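Side-chain contacts in choline kinase (Cryptosporidium parvum, PDB 3MES), which probably phosphorylates choline, and perhaps ethanolamine, with ATP as a magnesium-dependent kinase of the choline/ethanolamine kinase family: residues B[264-267]-B[268-271]; B[281-284]-B[285-288]. All coordinates share one frame; numbering follows the deposited sequence.

Interaction 1: residues B[264-267]-B[268-271]; sequences FAHN and DLQE. With MG (magnesium ion), chain M; PT3 (N-propyl-tartramic acid), chain L; DME (decamethonium ion), chain K.
His266 folds over the turn that follows strand 262-265 and meets Asp268 and Leu269, a buried local contact at the start of the loop that matches the catalytic loop of the protein-kinase-like fold, as in other choline kinases. The imidazole shows one ring engaging backbone by its edge and side chain by its face. With CG anti to the backbone N (chi1 -175°), the ring is carried forward along the chain, and ND1 accepts the amide of Asp268, N to ND1 3.1 Å. That donor lies close to the ring plane, but the bond is bent, 137° at the hydrogen. Leu269 covers one face: its CD1 stands 3.9 Å from the ring centroid, almost on the normal, in a CH-pi contact, and the two side chains cross at about a right angle. Leu269 is the centre of an inverse gamma turn, closed by Gln270 N bonding to Asp268 O at 2.7 Å. Edge and face together fix the ring's rotation, while NE2 is held by the carbonyl oxygen of Ile284.

Beyond the turn the chain enters the ligand pocket. The carboxylate of Asp268 faces both bound compounds, with OD2 3.1 Å from O41 of N-propyl-tartramic acid and OD1 3.4 Å from C16 of decamethonium, whose cationic end it probably steadies electrostatically. Glu271 holds magnesium with both carboxylate oxygens, OE2 at 2.4 Å and OE1 at 2.7 Å, a site shared with the carbonyl oxygens of Glu304 and Tyr307. On the strand side Ala265 pairs with Ala290 of strand 290-293, while Leu269 packs on Val171 and Met175 of helix 165-179.

Interaction 2: residues B[281-284]-B[285-288]; sequences IRMI and DYEY. With ADP (adenosine-5'-diphosphate), chain I; PT3 (N-propyl-tartramic acid), chain L.
The nucleotide pocket of this kinase is lined here by the end of strand 281-283 and the turn after it, where Met283 and Ile284 meet Asp285 and Tyr286; the place corresponds to the DFG region of protein kinases, with the sequence Asp-Tyr-Glu in its stead. Tyr286 doubles back along the chain. Its CG lies anti to the carbonyl carbon (chi1 -57°), and the phenol returns to the strand so that OH gives a weak hydrogen bond to Met283 O at 2.7 Å. The Met283 side chain crosses the phenol at about a right angle, CB resting 4.0 Å from CZ of Tyr286, while the carbonyl carbon of Ile284 lies over one face of the ring. Tyr286 also meets the ring of His266 and packs on Leu130 of helix 120-132.

Ile284 and Asp285 serve the ligands. The next side chain after the isoleucine brings its carboxylate up beside both ligands, with a bound magnesium ion about 4 Å from it, and its OD1 is hydrogen-bonded to Asn273 ND2. The short approach of this group to N-propyl-tartramic acid is doubtful in the model. Ile284 itself sends CD1 to the sugar of ADP, 3.6 Å from C3', an apolar contact with the ribose.

Overall arrangement
Followed from the N terminus, the chain leaves strand 262-265, makes the turn of interaction 1, runs through strand 274-276 and back along strand 281-283, and reaches interaction 2 before strand 290-293 returns beside strand 262-265. The two contacts are in series, neither nested nor crossed, yet their centres are only 7 Å apart. Two hydrogen bonds join them directly: the one from His266 to Ile284, and a probable second from Asn267 ND2 to Tyr288 O at 2.8 Å. Residues 264-271 and 281-288 thus tie the two-stranded and three-stranded sheets together, and both border the N-propyl-tartramic acid, the first toward decamethonium and the second toward ADP.

Interaction 1: residues B[264-267]-B[268-271]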
ATOM      1  N   PHE B 264       1.703  10.886  16.795  1.00 16.37           N
ATOM      2  CA  PHE B 264       0.249  10.953  16.863  1.00 16.25           C
ATOM      3  C   PHE B 264      -0.343   9.598  16.488  1.00 16.09           C
ATOM      4  O   PHE B 264      -0.384   9.224  15.315  1.00 16.08           O
ATOM      5  CB  PHE B 264      -0.320  12.063  15.977  1.00 16.27           C
ATOM      6  CG  PHE B 264      -1.765  12.367  16.259  1.00 16.54           C
ATOM      7  CD1 PHE B 264      -2.112  13.348  17.174  1.00 16.96           C
ATOM      8  CD2 PHE B 264      -2.773  11.652  15.636  1.00 16.67           C
ATOM      9  CE1 PHE B 264      -3.441  13.624  17.449  1.00 17.22           C
ATOM     10  CE2 PHE B 264      -4.105  11.923  15.904  1.00 16.94           C
ATOM     11  CZ  PHE B 264      -4.440  12.909  16.812  1.00 16.93           C
ATOM     12  N   ALA B 265      -0.797   8.867  17.499  1.00 15.99           N
ATOM     13  CA  ALA B 265      -1.221   7.486  17.318  1.00 15.96           C
ATOM     14  C   ALA B 265      -2.714   7.359  17.042  1.00 15.98           C
ATOM     15  O   ALA B 265      -3.506   8.209  17.444  1.00 15.84           O
ATOM     16  CB  ALA B 265      -0.838   6.664  18.533  1.00 15.77           C
ATOM     17  N   HIS B 266      -3.083   6.287  16.349  1.00 16.05           N
ATOM     18  CA  HIS B 266      -4.481   5.954  16.119  1.00 16.02           C
ATOM     19  C   HIS B 266      -5.096   5.421  17.410  1.00 16.09           C
ATOM     20  O   HIS B 266      -6.179   5.849  17.818  1.00 16.00           O
ATOM     21  CB  HIS B 266      -4.598   4.906  15.013  1.00 16.12           C
ATOM     22  CG  HIS B 266      -6.009   4.592  14.627  1.00 16.13           C
ATOM     23  ND1 HIS B 266      -6.800   3.717  15.341  1.00 15.79           N
ATOM     24  CD2 HIS B 266      -6.772   5.036  13.599  1.00 15.97           C
ATOM     25  CE1 HIS B 266      -7.989   3.634  14.770  1.00 15.97           C
ATOM     26  NE2 HIS B 266      -7.998   4.425  13.711  1.00 16.26           N
ATOM     27  N   ASN B 267      -4.400   4.473  18.034  1.00 16.05           N
ATOM     28  CA  ASN B 267      -4.760   3.971  19.360  1.00 16.08           C
ATOM     29  C   ASN B 267      -5.876   2.924  19.389  1.00 16.21           C
ATOM     30  O   ASN B 267      -6.285   2.475  20.459  1.00 16.33           O
ATOM     31  CB  ASN B 267      -5.092   5.133  20.301  1.00 15.99           C
ATOM     32  CG  ASN B 267      -3.851   5.873  20.774  1.00 15.85           C
ATOM     33  OD1 ASN B 267      -2.798   5.269  20.980  1.00 15.45           O
ATOM     34  ND2 ASN B 267      -3.971   7.184  20.952  1.00 15.20           N
ATOM     35  N   ASP B 268      -6.360   2.531  18.217  1.00 16.42           N
ATOM     36  CA  ASP B 268      -7.438   1.553  18.134  1.00 16.61           C
ATOM     37  C   ASP B 268      -7.476   0.956  16.740  1.00 16.71           C
ATOM     38  O   ASP B 268      -8.548   0.647  16.213  1.00 16.82           O
ATOM     39  CB  ASP B 268      -8.783   2.214  18.451  1.00 16.61           C
ATOM     40  CG  ASP B 268      -9.936   1.221  18.478  1.00 16.77           C
ATOM     41  OD1 ASP B 268      -9.712   0.047  18.840  1.00 16.46           O
ATOM     42  OD2 ASP B 268     -11.073   1.621  18.147  1.00 17.23           O
ATOM     43  N   LEU B 269      -6.304   0.801  16.137  1.00 16.71           N
ATOM     44  CA  LEU B 269      -6.227   0.336  14.761  1.00 16.95           C
ATOM     45  C   LEU B 269      -6.476  -1.164  14.667  1.00 17.10           C
ATOM     46  O   LEU B 269      -5.551  -1.946  14.456  1.00 17.33           O
ATOM     47  CB  LEU B 269      -4.880   0.702  14.134  1.00 16.90           C
ATOM     48  CG  LEU B 269      -4.828   0.636  12.604  1.00 16.78           C
ATOM     49  CD1 LEU B 269      -5.923   1.501  11.991  1.00 16.50           C
ATOM     50  CD2 LEU B 269      -3.461   1.053  12.088  1.00 16.32           C
ATOM     51  N   GLN B 270      -7.736  -1.551  14.833  1.00 17.31           N
ATOM     52  CA  GLN B 270      -8.151  -2.947  14.705  1.00 17.41           C
ATOM     53  C   GLN B 270      -8.697  -3.212  13.298  1.00 17.33           C
ATOM     54  O   GLN B 270      -8.941  -2.275  12.539  1.00 17.35           O
ATOM     55  CB  GLN B 270      -9.161  -3.303  15.806  1.00 17.36           C
ATOM     56  CG  GLN B 270     -10.261  -4.270  15.406  1.00 17.72           C
ATOM     57  CD  GLN B 270     -11.629  -3.613  15.385  1.00 17.56           C
ATOM     58  OE1 GLN B 270     -11.803  -2.503  15.886  1.00 17.85           O
ATOM     59  NE2 GLN B 270     -12.610  -4.301  14.818  1.00 17.58           N
ATOM     60  N   GLU B 271      -8.872  -4.482  12.947  1.00 17.35           N
ATOM     61  CA  GLU B 271      -9.200  -4.847  11.567  1.00 17.44           C
ATOM     62  C   GLU B 271     -10.476  -4.190  11.034  1.00 17.37           C
ATOM     63  O   GLU B 271     -10.557  -3.838   9.858  1.00 17.30           O
ATOM     64  CB  GLU B 271      -9.264  -6.369  11.395  1.00 17.48           C
ATOM     65  CG  GLU B 271     -10.358  -7.057  12.198  1.00 17.88           C
ATOM     66  CD  GLU B 271      -9.963  -7.286  13.642  1.00 18.55           C
ATOM     67  OE1 GLU B 271     -10.796  -7.813  14.408  1.00 18.95           O
ATOM     68  OE2 GLU B 271      -8.820  -6.939  14.011  1.00 19.02           O
TER
HETATM   69 MG    MG M 429      -8.791  -7.963  16.148  1.00 18.04          MG
HETATM   70  O1  PT3 L 428     -15.059   2.691  17.803  1.00 32.44           O
HETATM   71  O11 PT3 L 428     -16.429   2.884  19.556  1.00 32.11           O
HETATM   72  C1  PT3 L 428     -15.795   2.227  18.701  1.00 32.70           C
HETATM   73  C2  PT3 L 428     -15.908   0.707  18.764  1.00 33.02           C
HETATM   74  O2  PT3 L 428     -16.840   0.308  19.773  1.00 33.39           O
HETATM   75  C3  PT3 L 428     -14.522   0.153  19.081  1.00 33.22           C
HETATM   76  O3  PT3 L 428     -14.560  -0.615  20.286  1.00 33.81           O
HETATM   77  C4  PT3 L 428     -14.099  -0.719  17.910  1.00 32.98           C
HETATM   78  O41 PT3 L 428     -12.922  -0.772  17.558  1.00 32.87           O
HETATM   79  N4  PT3 L 428     -15.100  -1.359  17.311  1.00 32.71           N
HETATM   80  C41 PT3 L 428     -14.885  -2.233  16.147  1.00 32.96           C
HETATM   81  C42 PT3 L 428     -16.103  -3.136  15.945  1.00 32.60           C
HETATM   82  C43 PT3 L 428     -15.710  -4.611  16.036  1.00 32.10           C
HETATM   83  N1  DME K 427     -19.392  -6.038  14.391  1.00 35.08           N
HETATM   84  C2  DME K 427     -20.128  -5.704  15.622  1.00 34.56           C
HETATM   85  C3  DME K 427     -19.288  -4.762  16.491  1.00 34.08           C
HETATM   86  C4  DME K 427     -19.832  -4.703  17.923  1.00 33.74           C
HETATM   87  C5  DME K 427     -19.038  -3.715  18.786  1.00 33.38           C
HETATM   88  C6  DME K 427     -17.621  -4.229  19.066  1.00 32.78           C
HETATM   89  C7  DME K 427     -17.408  -4.495  20.560  1.00 32.13           C
HETATM   90  C8  DME K 427     -16.265  -3.644  21.118  1.00 31.75           C
HETATM   91  C9  DME K 427     -14.934  -4.397  21.090  1.00 31.30           C
HETATM   92  C10 DME K 427     -13.793  -3.473  20.654  1.00 30.85           C
HETATM   93  C11 DME K 427     -12.490  -3.837  21.366  1.00 30.49           C
HETATM   94  N12 DME K 427     -11.432  -2.881  21.001  1.00 30.30           N
HETATM   95  C13 DME K 427     -19.652  -7.438  14.019  1.00 34.83           C
HETATM   96  C14 DME K 427     -19.841  -5.151  13.305  1.00 34.96           C
HETATM   97  C15 DME K 427     -17.949  -5.856  14.616  1.00 34.87           C
HETATM   98  C16 DME K 427     -11.249  -2.863  19.543  1.00 30.11           C
HETATM   99  C17 DME K 427     -11.813  -1.538  21.462  1.00 29.74           C
HETATM  100  C18 DME K 427     -10.170  -3.295  21.639  1.00 30.07           C

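Interaction 2: residues B[281-284]-B[285-288]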
ATOM      1  N   ILE B 281      -5.740   0.448   1.537  1.00 20.37           N
ATOM      2  CA  ILE B 281      -6.420   0.263   2.808  1.00 20.18           C
ATOM      3  C   ILE B 281      -6.500   1.614   3.509  1.00 20.00           C
ATOM      4  O   ILE B 281      -5.534   2.378   3.509  1.00 20.01           O
ATOM      5  CB  ILE B 281      -5.661  -0.725   3.713  1.00 20.21           C
ATOM      6  CG1 ILE B 281      -5.359  -2.023   2.959  1.00 20.31           C
ATOM      7  CG2 ILE B 281      -6.456  -1.007   4.979  1.00 20.22           C
ATOM      8  CD1 ILE B 281      -4.501  -2.999   3.736  1.00 20.54           C
ATOM      9  N   ARG B 282      -7.651   1.916   4.098  1.00 19.74           N
ATOM     10  CA  ARG B 282      -7.819   3.185   4.793  1.00 19.62           C
ATOM     11  C   ARG B 282      -8.183   2.998   6.258  1.00 19.26           C
ATOM     12  O   ARG B 282      -8.890   2.056   6.618  1.00 19.19           O
ATOM     13  CB  ARG B 282      -8.863   4.056   4.092  1.00 19.71           C
ATOM     14  CG  ARG B 282      -8.490   4.410   2.669  1.00 20.49           C
ATOM     15  CD  ARG B 282      -9.040   5.765   2.287  1.00 22.13           C
ATOM     16  NE  ARG B 282      -8.470   6.834   3.100  1.00 22.73           N
ATOM     17  CZ  ARG B 282      -8.826   8.111   2.995  1.00 23.61           C
ATOM     18  NH1 ARG B 282      -9.748   8.469   2.109  1.00 23.40           N
ATOM     19  NH2 ARG B 282      -8.261   9.028   3.771  1.00 23.76           N
ATOM     20  N   MET B 283      -7.690   3.903   7.096  1.00 18.94           N
ATOM     21  CA  MET B 283      -7.968   3.863   8.526  1.00 18.79           C
ATOM     22  C   MET B 283      -9.205   4.691   8.854  1.00 18.54           C
ATOM     23  O   MET B 283      -9.424   5.753   8.271  1.00 18.46           O
ATOM     24  CB  MET B 283      -6.772   4.403   9.317  1.00 18.85           C
ATOM     25  CG  MET B 283      -5.457   3.677   9.058  1.00 19.32           C
ATOM     26  SD  MET B 283      -4.055   4.495   9.850  1.00 20.39           S
ATOM     27  CE  MET B 283      -4.053   6.073   9.003  1.00 20.57           C
ATOM     28  N   ILE B 284     -10.013   4.198   9.786  1.00 18.32           N
ATOM     29  CA  ILE B 284     -11.153   4.961  10.286  1.00 18.13           C
ATOM     30  C   ILE B 284     -11.233   4.888  11.807  1.00 18.00           C
ATOM     31  O   ILE B 284     -10.422   4.222  12.449  1.00 18.04           O
ATOM     32  CB  ILE B 284     -12.486   4.476   9.676  1.00 18.10           C
ATOM     33  CG1 ILE B 284     -12.677   2.979   9.927  1.00 18.11           C
ATOM     34  CG2 ILE B 284     -12.536   4.779   8.188  1.00 18.05           C
ATOM     35  CD1 ILE B 284     -14.087   2.488   9.657  1.00 17.84           C
ATOM     36  N   ASP B 285     -12.213   5.582  12.374  1.00 17.88           N
ATOM     37  CA  ASP B 285     -12.446   5.560  13.814  1.00 17.77           C
ATOM     38  C   ASP B 285     -11.243   6.098  14.586  1.00 17.76           C
ATOM     39  O   ASP B 285     -10.448   5.329  15.133  1.00 17.78           O
ATOM     40  CB  ASP B 285     -12.790   4.144  14.280  1.00 17.74           C
ATOM     41  CG  ASP B 285     -13.380   4.118  15.679  1.00 17.74           C
ATOM     42  OD1 ASP B 285     -13.459   3.024  16.276  1.00 17.46           O
ATOM     43  OD2 ASP B 285     -13.767   5.194  16.180  1.00 17.84           O
ATOM     44  N   TYR B 286     -11.123   7.422  14.629  1.00 17.61           N
ATOM     45  CA  TYR B 286     -10.007   8.076  15.300  1.00 17.50           C
ATOM     46  C   TYR B 286     -10.420   8.645  16.651  1.00 17.43           C
ATOM     47  O   TYR B 286      -9.795   9.581  17.145  1.00 17.49           O
ATOM     48  CB  TYR B 286      -9.444   9.207  14.430  1.00 17.54           C
ATOM     49  CG  TYR B 286      -8.981   8.772  13.057  1.00 17.21           C
ATOM     50  CD1 TYR B 286      -7.670   8.370  12.840  1.00 17.17           C
ATOM     51  CD2 TYR B 286      -9.853   8.768  11.977  1.00 17.10           C
ATOM     52  CE1 TYR B 286      -7.240   7.971  11.588  1.00 16.98           C
ATOM     53  CE2 TYR B 286      -9.434   8.368  10.720  1.00 17.13           C
ATOM     54  CZ  TYR B 286      -8.126   7.971  10.531  1.00 17.15           C
ATOM     55  OH  TYR B 286      -7.701   7.575   9.282  1.00 16.79           O
ATOM     56  N   GLU B 287     -11.463   8.080  17.252  1.00 17.38           N
ATOM     57  CA  GLU B 287     -11.994   8.621  18.500  1.00 17.29           C
ATOM     58  C   GLU B 287     -11.027   8.484  19.681  1.00 17.00           C
ATOM     59  O   GLU B 287     -11.175   9.172  20.687  1.00 17.05           O
ATOM     60  CB  GLU B 287     -13.350   7.995  18.846  1.00 17.43           C
ATOM     61  CG  GLU B 287     -13.319   7.048  20.040  1.00 18.37           C
ATOM     62  CD  GLU B 287     -14.702   6.791  20.621  1.00 19.25           C
ATOM     63  OE1 GLU B 287     -14.834   6.803  21.865  1.00 19.19           O
ATOM     64  OE2 GLU B 287     -15.656   6.582  19.837  1.00 19.59           O
ATOM     65  N   TYR B 288     -10.041   7.599  19.561  1.00 16.73           N
ATOM     66  CA  TYR B 288      -9.065   7.402  20.635  1.00 16.38           C
ATOM     67  C   TYR B 288      -7.683   7.921  20.241  1.00 16.15           C
ATOM     68  O   TYR B 288      -6.692   7.652  20.920  1.00 16.04           O
ATOM     69  CB  TYR B 288      -8.970   5.923  21.023  1.00 16.42           C
ATOM     70  CG  TYR B 288     -10.281   5.308  21.459  1.00 16.50           C
ATOM     71  CD1 TYR B 288     -10.778   5.519  22.738  1.00 16.53           C
ATOM     72  CD2 TYR B 288     -11.018   4.512  20.594  1.00 16.63           C
ATOM     73  CE1 TYR B 288     -11.977   4.961  23.143  1.00 16.32           C
ATOM     74  CE2 TYR B 288     -12.219   3.947  20.989  1.00 16.94           C
ATOM     75  CZ  TYR B 288     -12.692   4.174  22.267  1.00 16.75           C
ATOM     76  OH  TYR B 288     -13.883   3.612  22.664  1.00 16.55           O
TER
HETATM   77  PB  ADP I 425     -19.383   5.215  17.001  1.00 25.25           P
HETATM   78  O1B ADP I 425     -20.829   5.118  17.428  1.00 25.82           O
HETATM   79  O2B ADP I 425     -18.875   6.626  16.830  1.00 25.37           O
HETATM   80  O3B ADP I 425     -18.456   4.298  17.765  1.00 25.78           O
HETATM   81  PA  ADP I 425     -18.082   4.381  14.627  1.00 24.67           P
HETATM   82  O1A ADP I 425     -17.086   3.582  15.433  1.00 24.49           O
HETATM   83  O2A ADP I 425     -17.676   5.685  13.988  1.00 25.10           O
HETATM   84  O3A ADP I 425     -19.410   4.630  15.505  1.00 24.92           O
HETATM   85  O5' ADP I 425     -18.683   3.416  13.493  1.00 24.63           O
HETATM   86  C5' ADP I 425     -18.105   3.375  12.198  1.00 24.68           C
HETATM   87  C4' ADP I 425     -18.505   2.058  11.560  1.00 24.31           C
HETATM   88  O4' ADP I 425     -19.467   2.313  10.539  1.00 24.16           O
HETATM   89  C3' ADP I 425     -17.302   1.409  10.900  1.00 24.43           C
HETATM   90  O3' ADP I 425     -17.085   0.113  11.458  1.00 25.27           O
HETATM   91  C2' ADP I 425     -17.653   1.306   9.433  1.00 24.27           C
HETATM   92  O2' ADP I 425     -18.030  -0.039   9.135  1.00 24.03           O
HETATM   93  C1' ADP I 425     -18.839   2.238   9.262  1.00 24.07           C
HETATM   94  N9  ADP I 425     -18.354   3.593   8.913  1.00 23.82           N
HETATM   95  C8  ADP I 425     -18.192   4.615   9.775  1.00 23.86           C
HETATM   96  N7  ADP I 425     -17.735   5.727   9.143  1.00 23.35           N
HETATM   97  C5  ADP I 425     -17.597   5.415   7.841  1.00 23.63           C
HETATM   98  C6  ADP I 425     -17.156   6.125   6.617  1.00 23.48           C
HETATM   99  N6  ADP I 425     -16.764   7.421   6.667  1.00 23.34           N
HETATM  100  N1  ADP I 425     -17.162   5.435   5.454  1.00 23.44           N
HETATM  101  C2  ADP I 425     -17.550   4.146   5.396  1.00 23.64           C
HETATM  102  N3  ADP I 425     -17.964   3.439   6.463  1.00 23.57           N
HETATM  103  C4  ADP I 425     -18.007   4.008   7.693  1.00 23.81           C
HETATM  104  O1  PT3 L 428     -15.059   2.691  17.803  1.00 32.44           O
HETATM  105  O11 PT3 L 428     -16.429   2.884  19.556  1.00 32.11           O
HETATM  106  C1  PT3 L 428     -15.795   2.227  18.701  1.00 32.70           C
HETATM  107  C2  PT3 L 428     -15.908   0.707  18.764  1.00 33.02           C
HETATM  108  O2  PT3 L 428     -16.840   0.308  19.773  1.00 33.39           O
HETATM  109  C3  PT3 L 428     -14.522   0.153  19.081  1.00 33.22           C
HETATM  110  O3  PT3 L 428     -14.560  -0.615  20.286  1.00 33.81           O
HETATM  111  C4  PT3 L 428     -14.099  -0.719  17.910  1.00 32.98           C
HETATM  112  O41 PT3 L 428     -12.922  -0.772  17.558  1.00 32.87           O
HETATM  113  N4  PT3 L 428     -15.100  -1.359  17.311  1.00 32.71           N
HETATM  114  C41 PT3 L 428     -14.885  -2.233  16.147  1.00 32.96           C
HETATM  115  C42 PT3 L 428     -16.103  -3.136  15.945  1.00 32.60           C
HETATM  116  C43 PT3 L 428     -15.710  -4.611  16.036  1.00 32.10           C